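Local coordinates for protein myosin-I heavy chain (Dictyostelium discoideum, PDB 5EJY) that is an actin-based motor with ATPase activity involved in the early steps of phagocytosis and adhesion, represented here by a MyTH4-FERM unit of its tail, at residues I205-G210 / N311-H316; K292-N297 / L406-L411; L67-S72 / Y85-F90; K111-N116 / R124-I129; Y333-G338 / D376-K381. One frame throughout, in Å; residues are numbered along the deposited sequence.

Interaction 1. Residues I205-G210 / N311-H316; sequences ITATDG and NEFYYH
The imidazole of His-316 carries the methylene of Asp-209 over one face: CB stands 3.9 Å from the ring centroid and only 7° off its normal, a CH-pi contact. The carboxylate of the same aspartate turns to the Phe-313 ring, where OD2 lies at the edge, 3.5 Å from CE1, with the carboxylate and ring planes 70° apart. This is the seam between two FERM lobes. The ubiquitin-like lobe offers the type I turn Ala-207 to Gly-210, which links the paired strands 201-207 and 212-217, and the central helical lobe offers helix 304-322. The other carboxylate oxygen of Asp-209, OD1, is hydrogen-bonded to Ser-211 OG, so a residue just after the turn helps to fix the carboxylate. The polar tie comes from Thr-208, whose hydroxyl sits between backbone N and carbonyl carbon and faces the helix. Thr-208 OG1 donates to Phe-313 O at 2.7 Å, from the side of the carbonyl and tilted 27° from its plane. A valine in its place would probably leave the Phe-313 carbonyl without this side-chain donor and the turn less firmly fixed to the helix. Beside this bond, Ala-207 CB packs on Phe-313 CE1 at 3.7 Å.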
# COMPACT_ATOMS: atom_id res chain seq x y z
N ILE A 205 8.17 -0.23 7.65
CA ILE A 205 7.86 1.09 7.12
C ILE A 205 8.95 2.08 7.53
O ILE A 205 9.27 2.20 8.71
CB ILE A 205 6.53 1.64 7.67
CG1 ILE A 205 5.42 0.56 7.68
CG2 ILE A 205 6.11 2.90 6.93
CD1 ILE A 205 4.96 0.14 6.32
N THR A 206 9.51 2.78 6.56
CA THR A 206 10.54 3.77 6.85
C THR A 206 9.91 5.11 7.25
O THR A 206 9.05 5.62 6.55
CB THR A 206 11.43 4.01 5.62
OG1 THR A 206 11.97 2.75 5.19
CG2 THR A 206 12.56 4.97 5.94
N ALA A 207 10.35 5.68 8.37
CA ALA A 207 9.88 7.00 8.78
C ALA A 207 10.76 8.08 8.13
O ALA A 207 11.80 7.77 7.55
CB ALA A 207 9.89 7.12 10.30
N THR A 208 10.36 9.34 8.22
CA THR A 208 11.09 10.42 7.56
C THR A 208 12.50 10.62 8.14
O THR A 208 13.39 11.12 7.46
CB THR A 208 10.32 11.75 7.62
OG1 THR A 208 10.09 12.11 8.98
CG2 THR A 208 8.97 11.64 6.88
N ASP A 209 12.70 10.20 9.39
CA ASP A 209 14.01 10.32 10.02
C ASP A 209 14.85 9.10 9.69
O ASP A 209 15.93 8.89 10.26
CB ASP A 209 13.88 10.48 11.53
CG ASP A 209 13.17 9.30 12.19
OD1 ASP A 209 13.06 8.22 11.56
OD2 ASP A 209 12.74 9.45 13.36
N GLY A 210 14.36 8.28 8.77
CA GLY A 210 15.10 7.12 8.32
C GLY A 210 14.94 5.90 9.22
O GLY A 210 15.39 4.81 8.87
N ASN A 311 5.42 17.13 14.05
CA ASN A 311 6.19 18.23 13.48
C ASN A 311 7.65 17.85 13.24
O ASN A 311 8.23 18.24 12.23
CB ASN A 311 6.06 19.51 14.32
CG ASN A 311 4.66 20.10 14.27
OD1 ASN A 311 3.86 19.76 13.40
ND2 ASN A 311 4.35 20.98 15.21
N GLU A 312 8.24 17.07 14.14
CA GLU A 312 9.61 16.58 13.95
C GLU A 312 9.74 15.67 12.73
O GLU A 312 10.70 15.78 11.96
CB GLU A 312 10.12 15.85 15.19
CG GLU A 312 10.12 16.70 16.45
CD GLU A 312 11.18 17.81 16.43
OE1 GLU A 312 12.18 17.68 15.70
OE2 GLU A 312 10.99 18.81 17.15
N PHE A 313 8.79 14.75 12.55
CA PHE A 313 8.80 13.92 11.35
C PHE A 313 8.75 14.86 10.13
O PHE A 313 9.50 14.70 9.16
CB PHE A 313 7.60 12.95 11.31
CG PHE A 313 7.83 11.64 12.07
CD1 PHE A 313 9.07 11.04 12.09
CD2 PHE A 313 6.77 11.01 12.72
CE1 PHE A 313 9.27 9.83 12.77
CE2 PHE A 313 6.95 9.81 13.40
CZ PHE A 313 8.20 9.22 13.42
N TYR A 314 7.86 15.84 10.19
CA TYR A 314 7.71 16.75 9.06
C TYR A 314 8.98 17.56 8.73
O TYR A 314 9.32 17.71 7.56
CB TYR A 314 6.50 17.67 9.22
CG TYR A 314 6.45 18.70 8.10
CD1 TYR A 314 6.38 18.30 6.77
CD2 TYR A 314 6.53 20.06 8.38
CE1 TYR A 314 6.37 19.23 5.73
CE2 TYR A 314 6.50 21.01 7.34
CZ TYR A 314 6.42 20.58 6.03
OH TYR A 314 6.40 21.52 5.00
N TYR A 315 9.66 18.09 9.74
CA TYR A 315 10.89 18.85 9.48
C TYR A 315 11.90 18.04 8.69
O TYR A 315 12.57 18.57 7.81
CB TYR A 315 11.55 19.35 10.77
CG TYR A 315 10.68 20.21 11.64
CD1 TYR A 315 9.71 21.03 11.10
CD2 TYR A 315 10.82 20.18 13.03
CE1 TYR A 315 8.90 21.81 11.91
CE2 TYR A 315 10.02 20.97 13.84
CZ TYR A 315 9.07 21.78 13.28
OH TYR A 315 8.27 22.55 14.10
N HIS A 316 12.02 16.75 8.99
CA HIS A 316 12.94 15.89 8.24
C HIS A 316 12.51 15.80 6.78
O HIS A 316 13.35 15.81 5.88
CB HIS A 316 12.99 14.48 8.84
CG HIS A 316 13.60 14.43 10.20
ND1 HIS A 316 12.85 14.36 11.35
CD2 HIS A 316 14.89 14.44 10.60
CE1 HIS A 316 13.65 14.32 12.40
NE2 HIS A 316 14.90 14.37 11.97

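Interaction 2. Residues K292-N297 / L406-L411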
# COMPACT_ATOMS: atom_id res chain seq x y z
N LYS A 292 1.19 13.98 4.18
CA LYS A 292 0.58 14.25 2.88
C LYS A 292 -0.26 15.53 2.91
O LYS A 292 -0.22 16.35 1.97
CB LYS A 292 -0.32 13.08 2.47
CG LYS A 292 -1.03 13.26 1.11
CD LYS A 292 -1.83 11.99 0.76
CE LYS A 292 -2.61 12.13 -0.55
NZ LYS A 292 -3.38 10.87 -0.79
N LEU A 293 -1.04 15.68 3.97
CA LEU A 293 -2.07 16.72 4.03
C LEU A 293 -1.78 17.69 5.16
O LEU A 293 -1.40 17.28 6.26
CB LEU A 293 -3.45 16.09 4.22
CG LEU A 293 -3.93 15.25 3.02
CD1 LEU A 293 -4.96 14.23 3.44
CD2 LEU A 293 -4.47 16.17 1.94
N PHE A 294 -1.93 18.98 4.89
CA PHE A 294 -1.63 20.01 5.88
C PHE A 294 -2.88 20.77 6.29
O PHE A 294 -3.22 21.79 5.70
CB PHE A 294 -0.54 20.94 5.35
CG PHE A 294 0.76 20.24 5.11
CD1 PHE A 294 0.96 19.49 3.97
CD2 PHE A 294 1.76 20.28 6.06
CE1 PHE A 294 2.15 18.82 3.76
CE2 PHE A 294 2.96 19.62 5.87
CZ PHE A 294 3.16 18.90 4.73
N PHE A 295 -3.55 20.28 7.33
CA PHE A 295 -4.80 20.86 7.79
C PHE A 295 -4.56 21.79 8.97
O PHE A 295 -3.73 21.52 9.85
CB PHE A 295 -5.78 19.75 8.19
CG PHE A 295 -6.23 18.89 7.04
CD1 PHE A 295 -6.32 19.41 5.76
CD2 PHE A 295 -6.59 17.57 7.25
CE1 PHE A 295 -6.75 18.62 4.70
CE2 PHE A 295 -7.02 16.78 6.20
CZ PHE A 295 -7.10 17.30 4.93
N ASP A 296 -5.30 22.90 9.00
CA ASP A 296 -5.20 23.82 10.12
C ASP A 296 -6.21 23.42 11.19
O ASP A 296 -7.13 24.18 11.51
CB ASP A 296 -5.38 25.28 9.67
CG ASP A 296 -6.62 25.50 8.81
OD1 ASP A 296 -7.24 24.52 8.35
OD2 ASP A 296 -6.97 26.68 8.59
N ASN A 297 -6.03 22.22 11.74
CA ASN A 297 -7.01 21.61 12.62
C ASN A 297 -6.50 21.32 14.04
O ASN A 297 -7.11 20.54 14.78
CB ASN A 297 -7.53 20.31 11.99
CG ASN A 297 -6.44 19.28 11.80
OD1 ASN A 297 -5.31 19.48 12.24
ND2 ASN A 297 -6.77 18.17 11.15
N LEU A 406 7.64 26.85 0.59
CA LEU A 406 7.02 25.52 0.43
C LEU A 406 6.68 24.83 1.76
O LEU A 406 6.14 23.72 1.76
CB LEU A 406 7.92 24.61 -0.41
CG LEU A 406 8.15 25.06 -1.86
CD1 LEU A 406 8.98 24.04 -2.59
CD2 LEU A 406 6.81 25.26 -2.57
N ALA A 407 7.00 25.48 2.87
CA ALA A 407 6.64 24.94 4.18
C ALA A 407 5.14 24.77 4.30
O ALA A 407 4.38 25.63 3.89
CB ALA A 407 7.16 25.83 5.31
N ASN A 408 4.71 23.65 4.88
CA ASN A 408 3.29 23.43 5.15
C ASN A 408 2.42 23.29 3.90
O ASN A 408 1.23 23.60 3.92
CB ASN A 408 2.77 24.53 6.07
CG ASN A 408 3.56 24.62 7.36
OD1 ASN A 408 3.76 23.61 8.04
ND2 ASN A 408 4.04 25.81 7.69
N CYS A 409 3.03 22.80 2.83
CA CYS A 409 2.32 22.56 1.57
C CYS A 409 2.51 21.11 1.12
O CYS A 409 3.59 20.56 1.28
CB CYS A 409 2.88 23.45 0.46
SG CYS A 409 2.58 25.22 0.67
N SER A 410 1.48 20.54 0.50
CA SER A 410 1.60 19.25 -0.17
C SER A 410 2.21 19.52 -1.54
O SER A 410 1.66 20.29 -2.32
CB SER A 410 0.22 18.60 -0.33
OG SER A 410 -0.52 18.63 0.88
N LEU A 411 3.34 18.88 -1.83
CA LEU A 411 4.14 19.24 -3.00
C LEU A 411 3.98 18.23 -4.13
O LEU A 411 3.96 17.02 -3.90
CB LEU A 411 5.62 19.32 -2.61
CG LEU A 411 5.96 20.31 -1.49
CD1 LEU A 411 7.46 20.35 -1.27
CD2 LEU A 411 5.40 21.70 -1.82
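Ser-410 OG has two hydrogen-bond partners: it donates to Lys-292 O over a short 2.5 Å, in the carbonyl plane, and is also bonded to Tyr-494 OH. That phenol bonds Phe-294 N as well, so it ties both segments together. The same serine oxygen lies at the edge of the Phe-294 ring, 3.5 Å from CD1. Phe-294 CG lies anti to the carbonyl carbon, beside the backbone N (chi1 -64°), which lays one ring face on the Asn-408 to Cys-409 peptide: Asn-408 C is 3.6 Å above the plane toward the rim, and Cys-409 N lies above the ring centre. Phe-294 CE1 also comes to 3.4 Å from Cys-409 O. A type II turn from Leu-406 to Cys-409 presents this peptide to the phenylalanine. The contact joins the loop after strand 285-291 of the ubiquitin-like FERM lobe to the start of edge strand 410-415. Strand 426-432 pairs with strand 410-415, Ser-410 bonding to Leu-431 through the backbone, while Leu-490 of helix 484-499 packs against both segments.

Interaction 3. Residues L67-S72 / Y85-F90; sequences LHYMNS and YSPVKF
Tyr-85 brings its ring atom CE1 to 4.5 Å from Tyr-69 OH, a loose approach that opens the contact between helices 53-70 and 81-97 of the helical MyTH4 domain. The hydroxyl of Tyr-69 finds its polar partner in Glu-127 of helix 119-133, while Tyr-85 packs on helix 189-196. Next comes Pro-87, the point at which the two backbones are nearest. Having no N-H, it cannot bond to the turn before it, and the helix is kinked here. Its CG reaches across to Tyr-69 CB at 4.2 Å and stands near the plane of the Tyr-69 ring at its edge; the exposed His-68 side chain crosses the proline at about a right angle. One residue on, Val-88 directs CG2 obliquely at the Tyr-69 ring, and both side chains also touch Leu-128 of helix 119-133, so the tyrosine is packed between helices 81-97 and 119-133. Its CG lies anti to the backbone N (chi1 180°), which swings the ring out toward helix 81-97. The tightest apolar approach is that of Val-88 CG2, 3.5 Å from Tyr-69 CD2 and 3.7 Å from Tyr-69 CE2.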
# COMPACT_ATOMS: atom_id res chain seq x y z
N LEU A 67 -4.86 -30.68 -6.87
CA LEU A 67 -4.25 -31.98 -6.59
C LEU A 67 -2.74 -31.85 -6.43
O LEU A 67 -2.15 -32.43 -5.52
CB LEU A 67 -4.57 -32.97 -7.70
CG LEU A 67 -6.03 -33.42 -7.77
CD1 LEU A 67 -6.27 -34.32 -8.97
CD2 LEU A 67 -6.41 -34.10 -6.48
N HIS A 68 -2.13 -31.09 -7.33
CA HIS A 68 -0.68 -30.90 -7.28
C HIS A 68 -0.22 -30.27 -5.97
O HIS A 68 0.79 -30.69 -5.40
CB HIS A 68 -0.20 -30.05 -8.46
CG HIS A 68 1.28 -30.00 -8.60
ND1 HIS A 68 2.06 -29.04 -7.98
CD2 HIS A 68 2.14 -30.80 -9.27
CE1 HIS A 68 3.33 -29.25 -8.27
NE2 HIS A 68 3.41 -30.31 -9.05
N TYR A 69 -0.93 -29.25 -5.50
CA TYR A 69 -0.56 -28.59 -4.24
C TYR A 69 -0.79 -29.52 -3.07
O TYR A 69 0.03 -29.60 -2.15
CB TYR A 69 -1.32 -27.28 -4.03
CG TYR A 69 -0.96 -26.58 -2.74
CD1 TYR A 69 -1.71 -26.77 -1.58
CD2 TYR A 69 0.13 -25.73 -2.67
CE1 TYR A 69 -1.37 -26.13 -0.39
CE2 TYR A 69 0.48 -25.09 -1.49
CZ TYR A 69 -0.27 -25.29 -0.36
OH TYR A 69 0.08 -24.65 0.81
N MET A 70 -1.91 -30.23 -3.09
CA MET A 70 -2.25 -31.16 -2.02
C MET A 70 -1.19 -32.26 -1.87
O MET A 70 -0.88 -32.67 -0.75
CB MET A 70 -3.60 -31.81 -2.29
CG MET A 70 -4.76 -30.86 -2.11
SD MET A 70 -6.31 -31.64 -2.55
CE MET A 70 -6.29 -33.08 -1.47
N ASN A 71 -0.64 -32.69 -2.99
CA ASN A 71 0.28 -33.82 -3.03
C ASN A 71 1.74 -33.43 -2.94
O ASN A 71 2.62 -34.30 -2.94
CB ASN A 71 0.05 -34.61 -4.33
CG ASN A 71 -1.27 -35.34 -4.35
OD1 ASN A 71 -1.81 -35.69 -3.30
ND2 ASN A 71 -1.81 -35.57 -5.54
N SER A 72 2.03 -32.14 -2.87
CA SER A 72 3.41 -31.68 -2.99
C SER A 72 4.19 -31.85 -1.69
O SER A 72 3.63 -31.80 -0.60
CB SER A 72 3.49 -30.23 -3.50
OG SER A 72 2.96 -29.32 -2.55
N TYR A 85 4.53 -22.58 -4.67
CA TYR A 85 3.31 -21.78 -4.75
C TYR A 85 2.77 -21.59 -6.16
O TYR A 85 1.68 -21.04 -6.33
CB TYR A 85 3.51 -20.43 -4.06
CG TYR A 85 3.56 -20.57 -2.56
CD1 TYR A 85 2.43 -20.93 -1.85
CD2 TYR A 85 4.75 -20.39 -1.87
CE1 TYR A 85 2.47 -21.08 -0.47
CE2 TYR A 85 4.80 -20.53 -0.49
CZ TYR A 85 3.66 -20.88 0.20
OH TYR A 85 3.70 -21.02 1.56
N SER A 86 3.53 -22.03 -7.16
CA SER A 86 3.10 -21.86 -8.54
C SER A 86 1.69 -22.38 -8.85
O SER A 86 0.92 -21.70 -9.54
CB SER A 86 4.14 -22.42 -9.53
OG SER A 86 4.31 -23.81 -9.38
N PRO A 87 1.33 -23.57 -8.36
CA PRO A 87 -0.06 -23.99 -8.62
C PRO A 87 -1.08 -23.08 -7.93
O PRO A 87 -2.17 -22.88 -8.46
CB PRO A 87 -0.13 -25.41 -8.04
CG PRO A 87 0.97 -25.46 -7.02
CD PRO A 87 2.07 -24.59 -7.58
N VAL A 88 -0.72 -22.54 -6.76
CA VAL A 88 -1.58 -21.60 -6.05
C VAL A 88 -1.76 -20.30 -6.84
O VAL A 88 -2.89 -19.80 -6.99
CB VAL A 88 -1.03 -21.30 -4.63
CG1 VAL A 88 -1.88 -20.25 -3.94
CG2 VAL A 88 -0.99 -22.57 -3.80
N LYS A 89 -0.66 -19.76 -7.35
CA LYS A 89 -0.70 -18.55 -8.17
C LYS A 89 -1.61 -18.73 -9.38
O LYS A 89 -2.36 -17.83 -9.76
CB LYS A 89 0.71 -18.19 -8.63
CG LYS A 89 1.64 -17.72 -7.52
CD LYS A 89 1.20 -16.39 -6.95
CE LYS A 89 2.22 -15.83 -5.96
NZ LYS A 89 3.39 -15.17 -6.61
N PHE A 90 -1.53 -19.90 -10.00
CA PHE A 90 -2.36 -20.17 -11.16
C PHE A 90 -3.85 -20.07 -10.79
O PHE A 90 -4.63 -19.35 -11.43
CB PHE A 90 -2.04 -21.55 -11.73
CG PHE A 90 -2.86 -21.91 -12.93
CD1 PHE A 90 -2.42 -21.60 -14.20
CD2 PHE A 90 -4.08 -22.56 -12.79
CE1 PHE A 90 -3.18 -21.93 -15.32
CE2 PHE A 90 -4.85 -22.88 -13.89
CZ PHE A 90 -4.40 -22.58 -15.16

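Interaction 4. Residues K111-N116 / R124-I129; sequences KQSTSN and RVWELI
Apolar packing centres on Val-125, whose two methyls meet Gln-112 and Ser-113 where helix 102-112 of the MyTH4 helical domain ends. With CG1 anti to the backbone N (chi1 -178°) the methyls are spread between the two: CG1 meets Ser-113 CB at 3.8 Å, and CG2 meets Gln-112 CB at 3.9 Å. Ser-113 CB also touches Trp-126 NE1 at 3.7 Å. Within helix 119-133, Ile-129 CD1 lies over one face of the indole, toward its rim, and the other contacts of Trp-126 include helices 143-155 and 161-180. One water links the segments: at the edge of the indole and in its plane, it accepts from Trp-126 NE1 at 2.9 Å and donates to Ser-113 O. The hydroxyl of Ser-113 is hydrogen-bonded to Tyr-149 OH and to the carbonyls of Leu-109 and Ile-110 in helix 102-112. A further bond braces the chain leaving that helix: Asn-116 ND2 donates to Gln-112 O at 2.9 Å, nearly along the C=O axis, with the oxygen 30° out of the amide plane.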
# COMPACT_ATOMS: atom_id res chain seq x y z
N LYS A 111 -15.21 -29.70 -1.87
CA LYS A 111 -15.17 -31.10 -2.28
C LYS A 111 -13.94 -31.84 -1.76
O LYS A 111 -14.06 -32.91 -1.14
CB LYS A 111 -15.24 -31.19 -3.82
CG LYS A 111 -14.79 -32.52 -4.41
CD LYS A 111 -14.80 -32.48 -5.95
CE LYS A 111 -14.13 -33.72 -6.53
NZ LYS A 111 -14.92 -34.95 -6.21
N GLN A 112 -12.75 -31.29 -2.00
CA GLN A 112 -11.53 -31.98 -1.64
C GLN A 112 -11.28 -32.03 -0.13
O GLN A 112 -10.41 -32.77 0.33
CB GLN A 112 -10.31 -31.37 -2.34
CG GLN A 112 -10.26 -31.65 -3.85
CD GLN A 112 -10.19 -33.14 -4.17
OE1 GLN A 112 -11.21 -33.82 -4.27
NE2 GLN A 112 -8.98 -33.66 -4.33
N SER A 113 -12.02 -31.23 0.62
CA SER A 113 -11.89 -31.26 2.07
C SER A 113 -13.05 -32.05 2.71
O SER A 113 -13.21 -32.05 3.93
CB SER A 113 -11.82 -29.84 2.66
OG SER A 113 -13.03 -29.14 2.43
N THR A 114 -13.86 -32.69 1.87
CA THR A 114 -14.99 -33.49 2.34
C THR A 114 -14.63 -34.97 2.32
O THR A 114 -14.25 -35.50 1.28
CB THR A 114 -16.25 -33.26 1.49
OG1 THR A 114 -16.72 -31.92 1.69
CG2 THR A 114 -17.37 -34.25 1.87
N SER A 115 -14.75 -35.63 3.47
CA SER A 115 -14.39 -37.05 3.60
C SER A 115 -12.99 -37.31 3.09
O SER A 115 -12.76 -38.28 2.38
CB SER A 115 -15.36 -37.93 2.84
OG SER A 115 -16.63 -37.90 3.47
N ASN A 116 -12.07 -36.42 3.45
CA ASN A 116 -10.68 -36.55 3.03
C ASN A 116 -9.97 -37.46 4.02
O ASN A 116 -9.85 -37.13 5.20
CB ASN A 116 -10.02 -35.16 2.99
CG ASN A 116 -8.63 -35.17 2.37
OD1 ASN A 116 -7.89 -36.15 2.50
ND2 ASN A 116 -8.26 -34.07 1.69
N ARG A 124 -3.52 -29.41 3.63
CA ARG A 124 -3.20 -28.71 2.38
C ARG A 124 -4.42 -28.05 1.74
O ARG A 124 -4.33 -26.93 1.23
CB ARG A 124 -2.55 -29.67 1.39
CG ARG A 124 -1.11 -30.00 1.72
CD ARG A 124 -0.25 -28.75 1.61
NE ARG A 124 1.11 -28.99 2.06
CZ ARG A 124 2.00 -29.72 1.40
NH1 ARG A 124 1.65 -30.30 0.25
NH2 ARG A 124 3.23 -29.89 1.88
N VAL A 125 -5.55 -28.75 1.74
CA VAL A 125 -6.76 -28.18 1.15
C VAL A 125 -7.19 -26.96 1.95
O VAL A 125 -7.61 -25.97 1.38
CB VAL A 125 -7.95 -29.17 1.07
CG1 VAL A 125 -9.14 -28.48 0.39
CG2 VAL A 125 -7.57 -30.42 0.31
N TRP A 126 -7.08 -27.03 3.27
CA TRP A 126 -7.49 -25.90 4.10
C TRP A 126 -6.55 -24.69 3.97
O TRP A 126 -6.99 -23.54 4.09
CB TRP A 126 -7.72 -26.32 5.56
CG TRP A 126 -9.10 -26.90 5.74
CD1 TRP A 126 -9.45 -28.23 5.76
CD2 TRP A 126 -10.32 -26.16 5.87
NE1 TRP A 126 -10.81 -28.35 5.91
CE2 TRP A 126 -11.37 -27.10 5.98
CE3 TRP A 126 -10.62 -24.79 5.91
CZ2 TRP A 126 -12.70 -26.71 6.13
CZ3 TRP A 126 -11.94 -24.41 6.06
CH2 TRP A 126 -12.97 -25.37 6.17
N GLU A 127 -5.28 -24.94 3.69
CA GLU A 127 -4.36 -23.88 3.29
C GLU A 127 -4.82 -23.20 2.00
O GLU A 127 -4.78 -21.97 1.89
CB GLU A 127 -2.94 -24.41 3.12
CG GLU A 127 -2.25 -24.79 4.45
CD GLU A 127 -0.96 -25.57 4.24
OE1 GLU A 127 -0.62 -25.86 3.08
OE2 GLU A 127 -0.28 -25.89 5.25
N LEU A 128 -5.22 -24.00 1.01
CA LEU A 128 -5.79 -23.49 -0.23
C LEU A 128 -7.04 -22.68 0.00
O LEU A 128 -7.24 -21.63 -0.61
CB LEU A 128 -6.12 -24.63 -1.19
CG LEU A 128 -4.93 -25.38 -1.79
CD1 LEU A 128 -5.40 -26.56 -2.65
CD2 LEU A 128 -4.06 -24.42 -2.60
N ILE A 129 -7.92 -23.18 0.87
CA ILE A 129 -9.13 -22.45 1.22
C ILE A 129 -8.76 -21.07 1.78
O ILE A 129 -9.34 -20.05 1.41
CB ILE A 129 -9.98 -23.27 2.24
CG1 ILE A 129 -10.79 -24.35 1.50
CG2 ILE A 129 -10.94 -22.38 2.99
CD1 ILE A 129 -11.39 -25.45 2.45
O HOH W 1 -12.08 -30.88 6.28

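Interaction 5. Residues Y333-G338 / D376-K381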
# COMPACT_ATOMS: atom_id res chain seq x y z
N TYR A 333 20.53 28.90 0.34
CA TYR A 333 19.55 28.42 1.31
C TYR A 333 19.89 27.02 1.80
O TYR A 333 19.88 26.76 3.01
CB TYR A 333 18.14 28.42 0.73
CG TYR A 333 17.12 27.91 1.72
CD1 TYR A 333 16.80 26.55 1.79
CD2 TYR A 333 16.50 28.77 2.61
CE1 TYR A 333 15.88 26.08 2.71
CE2 TYR A 333 15.58 28.32 3.52
CZ TYR A 333 15.26 26.97 3.57
OH TYR A 333 14.34 26.53 4.49
N GLN A 334 20.17 26.12 0.87
CA GLN A 334 20.50 24.75 1.24
C GLN A 334 21.71 24.74 2.17
O GLN A 334 21.77 23.99 3.16
CB GLN A 334 20.75 23.90 0.00
CG GLN A 334 19.49 23.75 -0.87
CD GLN A 334 19.79 23.15 -2.23
OE1 GLN A 334 20.86 23.38 -2.80
NE2 GLN A 334 18.85 22.37 -2.75
N ILE A 335 22.67 25.61 1.87
CA ILE A 335 23.86 25.76 2.70
C ILE A 335 23.50 26.18 4.11
O ILE A 335 24.06 25.66 5.07
CB ILE A 335 24.83 26.81 2.11
CG1 ILE A 335 25.48 26.27 0.84
CG2 ILE A 335 25.91 27.15 3.11
CD1 ILE A 335 26.12 24.92 1.05
N SER A 336 22.57 27.12 4.23
CA SER A 336 22.21 27.63 5.55
C SER A 336 21.53 26.58 6.44
O SER A 336 21.86 26.45 7.62
CB SER A 336 21.32 28.86 5.42
OG SER A 336 20.13 28.54 4.73
N ILE A 337 20.58 25.82 5.89
CA ILE A 337 19.95 24.75 6.67
C ILE A 337 20.88 23.57 6.93
O ILE A 337 20.91 23.01 8.03
CB ILE A 337 18.59 24.29 6.08
CG1 ILE A 337 18.75 23.83 4.62
CG2 ILE A 337 17.54 25.39 6.21
CD1 ILE A 337 17.46 23.19 4.02
N GLY A 338 21.64 23.17 5.91
CA GLY A 338 22.53 22.04 6.04
C GLY A 338 23.69 22.28 6.99
O GLY A 338 24.15 21.36 7.68
N ASP A 376 33.84 24.83 -0.12
CA ASP A 376 34.47 25.84 0.72
C ASP A 376 33.47 26.82 1.30
O ASP A 376 33.59 27.24 2.46
N ASP A 377 32.48 27.19 0.50
CA ASP A 377 31.41 28.07 0.94
C ASP A 377 30.61 27.42 2.06
O ASP A 377 30.08 28.10 2.95
CB ASP A 377 30.47 28.38 -0.22
CG ASP A 377 31.17 29.09 -1.37
OD1 ASP A 377 32.31 28.70 -1.72
OD2 ASP A 377 30.56 30.02 -1.93
N PHE A 378 30.50 26.10 2.00
CA PHE A 378 29.78 25.34 3.02
C PHE A 378 30.63 25.24 4.27
O PHE A 378 30.23 25.69 5.35
CB PHE A 378 29.46 23.93 2.52
CG PHE A 378 28.84 23.04 3.57
CD1 PHE A 378 29.64 22.22 4.36
CD2 PHE A 378 27.47 23.02 3.76
CE1 PHE A 378 29.08 21.40 5.33
CE2 PHE A 378 26.90 22.19 4.72
CZ PHE A 378 27.71 21.39 5.51
N ILE A 379 31.81 24.65 4.11
CA ILE A 379 32.77 24.52 5.20
C ILE A 379 32.92 25.84 5.94
O ILE A 379 33.17 25.87 7.14
CB ILE A 379 34.13 24.04 4.70
CG1 ILE A 379 34.05 22.58 4.26
CG2 ILE A 379 35.19 24.19 5.79
CD1 ILE A 379 33.68 21.64 5.38
N ASN A 380 32.75 26.94 5.20
CA ASN A 380 32.86 28.26 5.79
C ASN A 380 31.62 28.66 6.59
O ASN A 380 31.73 29.28 7.65
N LYS A 381 30.45 28.33 6.07
CA LYS A 381 29.21 28.65 6.77
C LYS A 381 29.14 27.81 8.05
O LYS A 381 28.63 28.26 9.07
CB LYS A 381 27.99 28.39 5.88
CG LYS A 381 26.69 28.97 6.42
CD LYS A 381 26.66 30.49 6.31
CE LYS A 381 25.36 31.06 6.86
NZ LYS A 381 25.16 32.49 6.50
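This is apolar helix-helix packing inside the central, all-helical lobe of the FERM domain, where the segments of helices 331-346 and 375-383 run in roughly the same direction. Their axes approach to 9.5 Å and cross at -39°, and the backbones come nearest at Ile-335 and Phe-378. The isoleucine does most of the work for its helix. Its CD1 lies at the edge of the Phe-378 ring, in the ring plane, 3.6 Å from CD2 and 3.8 Å from Phe-378 CB. The other branch, CG2, turns to Lys-381 and touches its CB at 3.7 Å. Only the root of the lysine chain takes part; a bend at chi2 (72°) follows the contact, and the residue is exposed. Phe-378 CG is anti to the backbone N (chi1 174°), which carries the ring toward Gly-338. There Gly-338 C lies 3.9 Å from Phe-378 CE2, at the ring edge. Beyond the two helices, Phe-366 meets Phe-378 edge to face, and Leu-357 of helix 351-360 touches it too. An alanine in place of Phe-378 would probably open a gap beside Ile-335 CD1 and Gly-338 and deprive Phe-366 of this edge-to-face partner. No hydrogen bond crosses between the segments, so the pairing rests on the fit and burial of hydrocarbon surfaces, with the aliphatic part of a lysine serving at the exposed margin.

The five contacts fall into two groups at opposite sides of the chain's centre; the centres of interactions 1 and 3, one from each group, are 42 Å apart. Interactions 3 and 4 belong to the MyTH4 part; their centres are 13 Å apart, and they touch through Ser-72 O to Arg-124 NH1 (2.6 Å) and Met-70 packed on Val-125. Interactions 1 and 2, centres 15 Å apart, meet in the FERM part through Tyr-314, whose OH lies 2.7 Å from Asn-408 N and whose ring meets Phe-294 edge to face. Interaction 5, nested within the loop closed by interaction 2, stands about 7 Å from it at nearest atoms. A polyethylene glycol, probably from crystallisation, lies about 3 Å from the His-68 side chain.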